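Local coordinates for protein 2-polyprenyl-6-methoxyphenol hydroxylase-like FAD-dependent oxidoreductase (Streptomyces sp. NRRL 11266, PDB 6UI5) that binds flavin-adenine dinucleotide in a Rossmann-type domain and probably acts as an FAD-dependent oxidoreductase, at residues P35-E40 with L100-I105; V29-H34 with W117-T122. One frame throughout, in Å; residues are numbered along the deposited sequence.

In the fold
Both contacts lie in the FAD-binding domain and both touch the cofactor. Their first segments run on from one another: 29-34 is the end of strand 28-31 and the turn after it, and 35-40 is the loop that follows. Contact 1 is a surface contact that sets this loop against helix 97-110. It works through side chains, chiefly a salt bridge, and it reaches a phosphate. Contact 2 is partly buried. It joins the end of a parallel strand to the start of the antiparallel sheet, mainly through backbone bonds, and it holds the adenosine. The two touch at several points, among them Trp117, where Ile105 CD1 lies 3.5 Å from Trp117 CH2.

Contact 1 of 2, residues P35-E40 with L100-I105; sequences PTQRAE and LEKVLI. With FAD (flavin-adenine dinucleotide), chain C.
Glu101 OE1 is gripped by two donors, Arg38 across the contact and Gln97 NE2 within the same helix. Arg38 NH2 reaches Glu101 OE1 at 3.2 Å on the syn lone pair, with an N-H...O angle of 153°. A weak second bond, 3.5 Å from Arg38 NE to Glu101 OE2, completes the salt bridge. The guanidinium and carboxylate planes are 27° apart, so the pairing is slightly twisted. The guanidinium also meets the cofactor at its edge. Arg38 NH2 donates to FAD O1A, modelled at a rather short 2.5 Å, and NH1 adds a weak bond to the same oxygen. Glu101 is thus placed as a second-shell residue, consistent with it orienting the arginine that meets the phosphate.

Gln37 covers the helix beside this pair. Its CG is anti to the backbone N (chi1 165°) and the chain stays extended beyond it, which carries the amide to Lys102. Gln37 CB packs on Ile105 CD1 at 3.5 Å. Gln37 OE1 lies 3.6 Å from Lys102 CD, and Gln37 NE2 is bonded to Ser98 O, while the Lys102 amine turns to Asp106. The loop after strand 28-31 therefore lies on helix 97-110, and helix 12-22 touches both segments: Arg38 and Glu101 meet Pro12, and Ile105 meets Leu15.

Contact 2 of 2, residues V29-H34 with W117-T122; sequences VLVDIH and WATRLT. With FAD (flavin-adenine dinucleotide), chain C.
Thr119 N donates to Asp32 O at 3.0 Å, and Ala118 N donates to His34 O at 2.8 Å. These two bonds clip the turn after strand 28-31 to the chain that leads into strand 120-126. Packing is tight on the buried side. Val31 CG1, anti to the backbone N (chi1 162°), packs on Thr119 CB at 4.0 Å, and the side chains of Val31 and Thr119 both touch Leu137 of strand 133-138. Trp117 sits beside the turn, with its edge at His34 O and its CE3 4.2 Å from Asp32 CB.

The outer side is looser. There Ile33 and Arg120 run side by side, touching at 3.5 Å from Ile33 CG2 to Arg120 CB, and Arg120 is exposed.

Asp32 OD2 accepts from His34 N in an Asx turn, which helps to hold the carboxylate. Asp32 OD1 takes the ribose hydroxyl O3B of FAD, at a modelled distance too short to trust, and also Ala10 N. An acid just after the second strand is the familiar ribose-binding feature of Rossmann-type folds. Leu121 meets the adenine through weak bonds from its N to FAD N1A and from FAD N6A to its O. The ribose is thus met by a carboxylate and, weakly, by His34 NE2 at FAD O2B, and the adenine by the Leu121 backbone, which implies polar anchoring mainly at the sugar.

Contact 1 of 2, residues P35-E40 with L100-I105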
# COMPACT_ATOMS: atom_id res chain seq x y z
N PRO A 35 -10.99 35.06 24.49
CA PRO A 35 -11.28 36.50 24.64
C PRO A 35 -10.81 37.31 23.44
O PRO A 35 -11.45 38.29 23.05
CB PRO A 35 -10.53 36.89 25.92
CG PRO A 35 -9.37 35.94 25.97
CD PRO A 35 -9.80 34.65 25.27
N THR A 36 -9.68 36.92 22.86
CA THR A 36 -9.18 37.46 21.61
C THR A 36 -8.74 36.29 20.75
O THR A 36 -8.81 35.14 21.18
CB THR A 36 -8.01 38.43 21.82
OG1 THR A 36 -7.66 39.03 20.57
CG2 THR A 36 -6.78 37.68 22.37
N GLN A 37 -8.30 36.58 19.52
CA GLN A 37 -7.74 35.55 18.65
C GLN A 37 -6.69 34.76 19.41
O GLN A 37 -5.85 35.34 20.09
CB GLN A 37 -7.11 36.16 17.40
CG GLN A 37 -6.20 35.17 16.66
CD GLN A 37 -5.41 35.80 15.50
OE1 GLN A 37 -5.44 37.02 15.30
NE2 GLN A 37 -4.69 34.96 14.76
N ARG A 38 -6.74 33.44 19.28
CA ARG A 38 -5.86 32.62 20.10
C ARG A 38 -4.41 32.76 19.65
O ARG A 38 -4.10 33.27 18.58
CB ARG A 38 -6.26 31.15 20.06
CG ARG A 38 -6.20 30.51 18.69
CD ARG A 38 -6.92 29.16 18.72
NE ARG A 38 -6.90 28.50 17.41
CZ ARG A 38 -7.51 27.36 17.12
NH1 ARG A 38 -8.23 26.72 18.04
NH2 ARG A 38 -7.42 26.84 15.90
N ALA A 39 -3.53 32.31 20.52
CA ALA A 39 -2.10 32.22 20.26
C ALA A 39 -1.67 30.78 20.09
O ALA A 39 -0.59 30.54 19.54
CB ALA A 39 -1.30 32.88 21.41
N GLU A 40 -2.48 29.83 20.54
CA GLU A 40 -2.19 28.40 20.42
C GLU A 40 -2.58 27.91 19.02
O GLU A 40 -3.48 27.08 18.83
CB GLU A 40 -2.92 27.62 21.50
CG GLU A 40 -2.76 28.17 22.93
CD GLU A 40 -3.58 29.42 23.19
OE1 GLU A 40 -2.98 30.50 23.36
OE2 GLU A 40 -4.83 29.33 23.21
N LEU A 100 -2.72 33.21 9.19
CA LEU A 100 -3.91 32.85 8.43
C LEU A 100 -5.19 33.23 9.16
O LEU A 100 -6.11 33.80 8.56
CB LEU A 100 -3.91 31.36 8.14
CG LEU A 100 -5.27 30.85 7.70
CD1 LEU A 100 -5.51 31.28 6.27
CD2 LEU A 100 -5.29 29.35 7.83
N GLU A 101 -5.27 32.90 10.45
CA GLU A 101 -6.49 33.18 11.20
C GLU A 101 -6.72 34.67 11.28
O GLU A 101 -7.87 35.13 11.24
CB GLU A 101 -6.42 32.56 12.60
CG GLU A 101 -6.06 31.07 12.58
CD GLU A 101 -6.42 30.31 13.87
OE1 GLU A 101 -6.48 29.06 13.79
OE2 GLU A 101 -6.62 30.93 14.95
N LYS A 102 -5.65 35.45 11.37
CA LYS A 102 -5.80 36.89 11.41
C LYS A 102 -6.45 37.41 10.13
O LYS A 102 -7.40 38.20 10.19
CB LYS A 102 -4.44 37.54 11.66
CG LYS A 102 -4.42 39.05 11.61
CD LYS A 102 -4.98 39.65 12.85
CE LYS A 102 -4.98 41.16 12.76
NZ LYS A 102 -5.89 41.66 11.70
N VAL A 103 -6.00 36.94 8.96
CA VAL A 103 -6.63 37.49 7.76
C VAL A 103 -8.08 37.03 7.65
O VAL A 103 -8.93 37.76 7.11
CB VAL A 103 -5.84 37.20 6.46
CG1 VAL A 103 -4.39 37.63 6.58
CG2 VAL A 103 -5.94 35.76 6.07
N LEU A 104 -8.42 35.85 8.18
CA LEU A 104 -9.82 35.45 8.09
C LEU A 104 -10.70 36.15 9.13
O LEU A 104 -11.87 36.45 8.85
CB LEU A 104 -9.96 33.94 8.19
CG LEU A 104 -9.08 33.13 7.23
CD1 LEU A 104 -8.81 31.73 7.80
CD2 LEU A 104 -9.70 33.03 5.78
N ILE A 105 -10.17 36.43 10.33
CA ILE A 105 -10.91 37.29 11.25
C ILE A 105 -11.13 38.66 10.62
O ILE A 105 -12.22 39.24 10.72
CB ILE A 105 -10.18 37.41 12.61
CG1 ILE A 105 -10.12 36.06 13.32
CG2 ILE A 105 -10.85 38.48 13.46
CD1 ILE A 105 -9.16 36.05 14.53
PA FAD C . -10.02 24.15 16.16
O1A FAD C . -8.73 24.68 15.60
O2A FAD C . -9.70 23.17 17.28
O5B FAD C . -11.05 25.38 16.56
C5B FAD C . -12.25 25.10 17.28
C4B FAD C . -12.69 26.40 18.02
O4B FAD C . -13.86 26.30 18.60
C3B FAD C . -11.70 26.71 19.18
O3B FAD C . -11.48 28.05 19.21
C2B FAD C . -12.46 26.25 20.44
O2B FAD C . -11.83 26.91 21.61
C1B FAD C . -13.66 26.69 20.19
N9A FAD C . -14.75 26.03 20.87
C8A FAD C . -14.83 24.72 21.21
N7A FAD C . -16.04 24.51 21.77
C5A FAD C . -16.72 25.68 21.75
C6A FAD C . -17.99 26.04 22.18
N6A FAD C . -19.14 25.42 22.82
N1A FAD C . -18.42 27.29 22.05
C2A FAD C . -17.63 28.23 21.49
N3A FAD C . -16.39 27.88 21.05
C4A FAD C . -15.93 26.61 21.18
N1 FAD C . -2.51 21.75 11.16
C2 FAD C . -1.66 21.85 9.93
O2 FAD C . -2.12 22.17 8.89
N3 FAD C . -0.21 21.53 10.04
C4 FAD C . 0.35 21.13 11.33
O4 FAD C . 1.50 20.87 11.45
C4X FAD C . -0.54 21.05 12.55
N5 FAD C . 0.07 20.64 13.80
C5X FAD C . -0.78 20.54 15.01
C6 FAD C . -0.18 20.14 16.21
C7 FAD C . -0.94 20.04 17.36
C7M FAD C . -0.03 19.59 18.50
C8 FAD C . -2.32 20.33 17.35
C8M FAD C . -3.08 20.19 18.68
C9 FAD C . -2.92 20.72 16.15
C9A FAD C . -2.16 20.83 14.96
N10 FAD C . -2.80 21.24 13.65
C10 FAD C . -1.96 21.35 12.47
C1' FAD C . -4.24 21.58 13.64
C2' FAD C . -5.19 20.83 12.69
O2' FAD C . -5.13 21.33 11.40
C3' FAD C . -6.64 21.05 13.10
O3' FAD C . -7.41 20.14 12.39
C4' FAD C . -7.22 22.45 12.79
O4' FAD C . -6.53 23.51 13.39
C5' FAD C . -8.63 22.40 13.39
O5' FAD C . -9.44 23.41 12.85
P FAD C . -10.97 23.63 13.43
O1P FAD C . -11.37 25.07 13.19
O2P FAD C . -11.99 22.65 12.88
O3P FAD C . -10.87 23.28 15.04

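Contact 2 of 2, residues V29-H34 with W117-T122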
# COMPACT_ATOMS: atom_id res chain seq x y z
N VAL A 29 -23.58 34.30 12.60
CA VAL A 29 -23.05 34.65 13.91
C VAL A 29 -22.09 33.54 14.31
O VAL A 29 -22.47 32.37 14.38
CB VAL A 29 -24.15 34.85 14.96
CG1 VAL A 29 -23.57 34.70 16.35
CG2 VAL A 29 -24.77 36.22 14.77
N LEU A 30 -20.83 33.92 14.52
CA LEU A 30 -19.74 33.00 14.76
C LEU A 30 -19.36 33.16 16.22
O LEU A 30 -19.14 34.29 16.69
CB LEU A 30 -18.58 33.33 13.83
CG LEU A 30 -17.20 32.75 14.05
CD1 LEU A 30 -17.26 31.28 13.82
CD2 LEU A 30 -16.21 33.38 13.07
N VAL A 31 -19.33 32.05 16.94
CA VAL A 31 -19.14 32.03 18.38
C VAL A 31 -17.84 31.31 18.68
O VAL A 31 -17.60 30.21 18.17
CB VAL A 31 -20.34 31.35 19.08
CG1 VAL A 31 -19.96 30.94 20.46
CG2 VAL A 31 -21.51 32.29 19.15
N ASP A 32 -17.00 31.93 19.51
CA ASP A 32 -15.84 31.27 20.07
C ASP A 32 -15.70 31.74 21.51
O ASP A 32 -16.19 32.82 21.87
CB ASP A 32 -14.55 31.57 19.29
CG ASP A 32 -13.40 30.64 19.66
OD1 ASP A 32 -13.21 29.61 18.96
OD2 ASP A 32 -12.67 30.94 20.64
N ILE A 33 -15.03 30.94 22.34
CA ILE A 33 -14.93 31.31 23.75
C ILE A 33 -13.66 32.09 24.09
O ILE A 33 -13.65 32.79 25.10
CB ILE A 33 -15.09 30.08 24.67
CG1 ILE A 33 -14.32 28.87 24.17
CG2 ILE A 33 -16.52 29.66 24.71
CD1 ILE A 33 -12.85 28.94 24.42
N HIS A 34 -12.63 32.03 23.25
CA HIS A 34 -11.43 32.80 23.54
C HIS A 34 -11.77 34.29 23.69
O HIS A 34 -12.74 34.76 23.09
CB HIS A 34 -10.39 32.62 22.44
CG HIS A 34 -9.79 31.25 22.38
ND1 HIS A 34 -8.44 31.02 22.49
CD2 HIS A 34 -10.36 30.04 22.18
CE1 HIS A 34 -8.20 29.73 22.38
NE2 HIS A 34 -9.35 29.11 22.18
N TRP A 117 -16.20 36.73 20.49
CA TRP A 117 -15.30 36.13 21.46
C TRP A 117 -16.01 35.96 22.82
O TRP A 117 -17.08 36.54 23.07
CB TRP A 117 -14.04 36.98 21.57
CG TRP A 117 -13.42 37.32 20.23
CD1 TRP A 117 -13.46 38.52 19.58
CD2 TRP A 117 -12.66 36.44 19.39
NE1 TRP A 117 -12.77 38.44 18.39
CE2 TRP A 117 -12.27 37.17 18.25
CE3 TRP A 117 -12.27 35.10 19.50
CZ2 TRP A 117 -11.52 36.61 17.22
CZ3 TRP A 117 -11.52 34.54 18.47
CH2 TRP A 117 -11.15 35.30 17.35
N ALA A 118 -15.44 35.11 23.68
CA ALA A 118 -15.92 34.90 25.05
C ALA A 118 -17.40 34.52 25.10
O ALA A 118 -18.14 34.93 26.00
CB ALA A 118 -15.65 36.13 25.93
N THR A 119 -17.85 33.74 24.13
CA THR A 119 -19.24 33.28 24.10
C THR A 119 -19.25 31.76 23.89
O THR A 119 -18.58 31.25 22.99
CB THR A 119 -20.03 34.00 23.00
OG1 THR A 119 -19.89 35.43 23.15
CG2 THR A 119 -21.49 33.66 23.11
N ARG A 120 -19.97 31.04 24.75
CA ARG A 120 -20.01 29.59 24.68
C ARG A 120 -21.39 29.11 24.28
O ARG A 120 -22.41 29.61 24.77
CB ARG A 120 -19.64 28.94 26.02
CG ARG A 120 -19.97 27.45 26.05
CD ARG A 120 -19.83 26.81 27.43
NE ARG A 120 -18.45 26.88 27.90
CZ ARG A 120 -17.47 26.11 27.45
NH1 ARG A 120 -16.25 26.25 27.95
NH2 ARG A 120 -17.71 25.20 26.51
N LEU A 121 -21.42 28.13 23.39
CA LEU A 121 -22.64 27.41 23.08
C LEU A 121 -22.80 26.26 24.06
O LEU A 121 -21.96 25.35 24.09
CB LEU A 121 -22.61 26.91 21.63
CG LEU A 121 -23.89 26.28 21.14
CD1 LEU A 121 -24.03 26.67 19.72
CD2 LEU A 121 -23.82 24.78 21.24
N THR A 122 -23.87 26.30 24.85
CA THR A 122 -24.11 25.25 25.83
C THR A 122 -25.09 24.18 25.34
O THR A 122 -25.09 23.08 25.90
CB THR A 122 -24.64 25.86 27.11
OG1 THR A 122 -25.95 26.40 26.87
CG2 THR A 122 -23.73 26.99 27.51
PA FAD C . -10.02 24.15 16.16
O1A FAD C . -8.73 24.68 15.60
O2A FAD C . -9.70 23.17 17.28
O5B FAD C . -11.05 25.38 16.56
C5B FAD C . -12.25 25.10 17.28
C4B FAD C . -12.69 26.40 18.02
O4B FAD C . -13.86 26.30 18.60
C3B FAD C . -11.70 26.71 19.18
O3B FAD C . -11.48 28.05 19.21
C2B FAD C . -12.46 26.25 20.44
O2B FAD C . -11.83 26.91 21.61
C1B FAD C . -13.66 26.69 20.19
N9A FAD C . -14.75 26.03 20.87
C8A FAD C . -14.83 24.72 21.21
N7A FAD C . -16.04 24.51 21.77
C5A FAD C . -16.72 25.68 21.75
C6A FAD C . -17.99 26.04 22.18
N6A FAD C . -19.14 25.42 22.82
N1A FAD C . -18.42 27.29 22.05
C2A FAD C . -17.63 28.23 21.49
N3A FAD C . -16.39 27.88 21.05
C4A FAD C . -15.93 26.61 21.18
N1 FAD C . -2.51 21.75 11.16
C2 FAD C . -1.66 21.85 9.93
O2 FAD C . -2.12 22.17 8.89
N3 FAD C . -0.21 21.53 10.04
C4 FAD C . 0.35 21.13 11.33
O4 FAD C . 1.50 20.87 11.45
C4X FAD C . -0.54 21.05 12.55
N5 FAD C . 0.07 20.64 13.80
C5X FAD C . -0.78 20.54 15.01
C6 FAD C . -0.18 20.14 16.21
C7 FAD C . -0.94 20.04 17.36
C7M FAD C . -0.03 19.59 18.50
C8 FAD C . -2.32 20.33 17.35
C8M FAD C . -3.08 20.19 18.68
C9 FAD C . -2.92 20.72 16.15
C9A FAD C . -2.16 20.83 14.96
N10 FAD C . -2.80 21.24 13.65
C10 FAD C . -1.96 21.35 12.47
C1' FAD C . -4.24 21.58 13.64
C2' FAD C . -5.19 20.83 12.69
O2' FAD C . -5.13 21.33 11.40
C3' FAD C . -6.64 21.05 13.10
O3' FAD C . -7.41 20.14 12.39
C4' FAD C . -7.22 22.45 12.79
O4' FAD C . -6.53 23.51 13.39
C5' FAD C . -8.63 22.40 13.39
O5' FAD C . -9.44 23.41 12.85
P FAD C . -10.97 23.63 13.43
O1P FAD C . -11.37 25.07 13.19
O2P FAD C . -11.99 22.65 12.88
O3P FAD C . -10.87 23.28 15.04